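Local coordinates for Lin2960 protein (Listeria innocua, PDB 3OOP), which is of unknown function but probably binds DNA as a MarR-type transcription regulator, at residues A[74-78]-A[79-83]. Residues are numbered along the deposited sequence; the frame is centred on the assembly and turned at random.
Sequences VLLRK and ELIVR
Leu-76, in the last turn of helix 65-77, packs across Ile-81 and Arg-83 of strand 81-84. Its CB leaves the helix pointing away from the strand, but CG, set beside the backbone N (chi1 -76°), turns back and meets Ile-81 CG1 at 4.0 Å. From there the branches part. CD2 drops onto the strand backbone, 3.4 Å from Ile-81 O and near Val-82 CA, while CD1 sits over one face of the Arg-83 guanidinium, 3.4 Å above its plane and displaced toward the rim on the NH2 side. A hydrogen bond from Arg-83 NH1 to Gln-54 OE1 helps hold the guanidinium in place against that methyl. Between helix and strand the backbone reverses through a Schellman motif: Glu-79 takes positive phi, Leu-80 N gives a nearly straight bond to Leu-75 O (3.0 Å), and Glu-79 N bonds Leu-76 O (3.0 Å) from well above its carbonyl plane. This is the step from the presumed DNA-recognition helix of the MarR winged helix-turn-helix into the first strand of its wing hairpin, paired antiparallel with strand 94-97. Toward helix 37-49, buried Ile-81 sets CD1 against Leu-75 CB (3.7 Å), its CG1 wedged between backbone N and carbonyl carbon (chi1 65°); Leu-43 and Ile-46 of that helix also touch it. Leu-75 CD2 meets Leu-80 CD1 at 4.0 Å, the two side chains crossing at about a right angle. Leu-80 CD1 also rests on Lys-78 CB (3.8 Å), beyond which the extended lysine chain carries NZ to a salt bridge with Asp-34 and a hydrogen bond with Gln-39.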
ATOM      1  N   VAL A  74      32.256   3.776  -3.037  1.00 34.53           N
ATOM      2  CA  VAL A  74      32.444   2.553  -3.836  1.00 33.81           C
ATOM      3  C   VAL A  74      32.427   2.878  -5.333  1.00 32.96           C
ATOM      4  O   VAL A  74      33.252   2.367  -6.090  1.00 32.04           O
ATOM      5  CB  VAL A  74      31.390   1.459  -3.524  1.00 33.84           C
ATOM      6  CG1 VAL A  74      31.569   0.259  -4.460  1.00 35.12           C
ATOM      7  CG2 VAL A  74      31.490   1.014  -2.051  1.00 34.24           C
ATOM      8  N   LEU A  75      31.504   3.741  -5.747  1.00 31.48           N
ATOM      9  CA  LEU A  75      31.380   4.097  -7.170  1.00 31.58           C
ATOM     10  C   LEU A  75      32.578   4.895  -7.692  1.00 31.92           C
ATOM     11  O   LEU A  75      32.972   4.748  -8.848  1.00 32.42           O
ATOM     12  CB  LEU A  75      30.066   4.834  -7.443  1.00 30.10           C
ATOM     13  CG  LEU A  75      28.762   4.057  -7.218  1.00 29.74           C
ATOM     14  CD1 LEU A  75      27.563   4.988  -7.436  1.00 30.12           C
ATOM     15  CD2 LEU A  75      28.671   2.836  -8.127  1.00 30.45           C
ATOM     16  N   LEU A  76      33.160   5.726  -6.832  1.00 33.41           N
ATOM     17  CA  LEU A  76      34.410   6.410  -7.140  1.00 33.99           C
ATOM     18  C   LEU A  76      35.560   5.415  -7.302  1.00 34.39           C
ATOM     19  O   LEU A  76      36.332   5.510  -8.267  1.00 34.52           O
ATOM     20  CB  LEU A  76      34.739   7.458  -6.068  1.00 34.40           C
ATOM     21  CG  LEU A  76      33.933   8.763  -6.119  1.00 34.73           C
ATOM     22  CD1 LEU A  76      34.125   9.543  -4.839  1.00 36.37           C
ATOM     23  CD2 LEU A  76      34.294   9.620  -7.340  1.00 34.88           C
ATOM     24  N   ARG A  77      35.651   4.454  -6.385  1.00 34.47           N
ATOM     25  CA  ARG A  77      36.696   3.439  -6.454  0.50 34.69           C
ATOM     26  C   ARG A  77      36.548   2.558  -7.697  1.00 34.49           C
ATOM     27  O   ARG A  77      37.549   2.166  -8.296  1.00 34.68           O
ATOM     28  CB  ARG A  77      36.724   2.603  -5.175  0.50 35.15           C
ATOM     29  CG  ARG A  77      38.087   2.029  -4.852  0.50 35.67           C
ATOM     30  CD  ARG A  77      38.189   1.642  -3.386  0.50 37.46           C
ATOM     31  NE  ARG A  77      37.166   0.677  -2.989  0.50 37.21           N
ATOM     32  CZ  ARG A  77      36.131   0.964  -2.207  0.50 37.14           C
ATOM     33  NH1 ARG A  77      35.255   0.015  -1.895  0.50 37.16           N
ATOM     34  NH2 ARG A  77      35.969   2.199  -1.738  0.50 37.01           N
ATOM     35  N   LYS A  78      35.305   2.274  -8.096  1.00 33.71           N
ATOM     36  CA  LYS A  78      35.018   1.516  -9.321  1.00 32.71           C
ATOM     37  C   LYS A  78      35.213   2.356 -10.588  1.00 32.41           C
ATOM     38  O   LYS A  78      35.045   1.843 -11.699  1.00 32.12           O
ATOM     39  CB  LYS A  78      33.607   0.911  -9.297  1.00 32.82           C
ATOM     40  CG  LYS A  78      33.397  -0.173  -8.230  1.00 33.47           C
ATOM     41  CD  LYS A  78      32.039  -0.855  -8.342  1.00 33.98           C
ATOM     42  CE  LYS A  78      32.003  -2.134  -7.503  1.00 35.20           C
ATOM     43  NZ  LYS A  78      30.757  -2.949  -7.709  1.00 36.07           N
ATOM     44  N   GLU A  79      35.552   3.633 -10.407  0.50 32.17           N
ATOM     45  CA  GLU A  79      35.797   4.587 -11.499  0.50 31.89           C
ATOM     46  C   GLU A  79      34.579   4.778 -12.399  0.50 31.08           C
ATOM     47  O   GLU A  79      34.716   4.962 -13.611  0.50 30.93           O
ATOM     48  CB  GLU A  79      37.018   4.176 -12.326  0.50 32.41           C
ATOM     49  CG  GLU A  79      38.176   3.648 -11.480  0.50 33.98           C
ATOM     50  CD  GLU A  79      39.420   3.381 -12.295  0.50 35.86           C
ATOM     51  OE1 GLU A  79      39.643   2.217 -12.681  0.50 37.94           O
ATOM     52  OE2 GLU A  79      40.173   4.338 -12.553  0.50 37.41           O
ATOM     53  N   LEU A  80      33.393   4.744 -11.793  1.00 30.43           N
ATOM     54  CA  LEU A  80      32.132   4.884 -12.533  1.00 29.46           C
ATOM     55  C   LEU A  80      31.619   6.317 -12.457  1.00 29.48           C
ATOM     56  O   LEU A  80      30.831   6.754 -13.295  1.00 28.66           O
ATOM     57  CB  LEU A  80      31.076   3.896 -12.004  1.00 28.84           C
ATOM     58  CG  LEU A  80      31.482   2.415 -12.120  1.00 28.83           C
ATOM     59  CD1 LEU A  80      30.487   1.477 -11.414  1.00 30.16           C
ATOM     60  CD2 LEU A  80      31.682   2.022 -13.578  1.00 29.34           C
ATOM     61  N   ILE A  81      32.071   7.048 -11.450  1.00 29.95           N
ATOM     62  CA  ILE A  81      31.654   8.439 -11.279  1.00 31.49           C
ATOM     63  C   ILE A  81      32.864   9.302 -10.937  1.00 33.74           C
ATOM     64  O   ILE A  81      33.935   8.787 -10.588  1.00 33.32           O
ATOM     65  CB  ILE A  81      30.546   8.599 -10.193  1.00 30.93           C
ATOM     66  CG1 ILE A  81      31.079   8.210  -8.802  1.00 30.38           C
ATOM     67  CG2 ILE A  81      29.280   7.795 -10.586  1.00 30.87           C
ATOM     68  CD1 ILE A  81      30.113   8.544  -7.636  1.00 29.11           C
ATOM     69  N   VAL A  82      32.686  10.611 -11.049  1.00 36.00           N
ATOM     70  CA  VAL A  82      33.719  11.558 -10.678  1.00 39.47           C
ATOM     71  C   VAL A  82      33.083  12.599  -9.761  1.00 41.46           C
ATOM     72  O   VAL A  82      31.902  12.940  -9.919  1.00 40.73           O
ATOM     73  CB  VAL A  82      34.407  12.158 -11.944  1.00 39.92           C
ATOM     74  CG1 VAL A  82      33.452  13.040 -12.738  1.00 40.91           C
ATOM     75  CG2 VAL A  82      35.683  12.901 -11.586  1.00 41.39           C
ATOM     76  N   ARG A  83      33.849  13.059  -8.774  1.00 44.02           N
ATOM     77  CA  ARG A  83      33.380  14.060  -7.824  1.00 47.16           C
ATOM     78  C   ARG A  83      34.228  15.315  -7.997  1.00 49.12           C
ATOM     79  O   ARG A  83      35.436  15.280  -7.778  1.00 49.56           O
ATOM     80  CB  ARG A  83      33.469  13.519  -6.389  1.00 47.16           C
ATOM     81  CG  ARG A  83      32.955  14.479  -5.309  1.00 48.89           C
ATOM     82  CD  ARG A  83      32.556  13.743  -4.022  1.00 49.67           C
ATOM     83  NE  ARG A  83      33.671  12.995  -3.435  1.00 51.33           N
ATOM     84  CZ  ARG A  83      33.544  12.068  -2.485  1.00 51.65           C
ATOM     85  NH1 ARG A  83      32.346  11.749  -2.004  1.00 51.13           N
ATOM     86  NH2 ARG A  83      34.620  11.446  -2.017  1.00 52.64           N
TER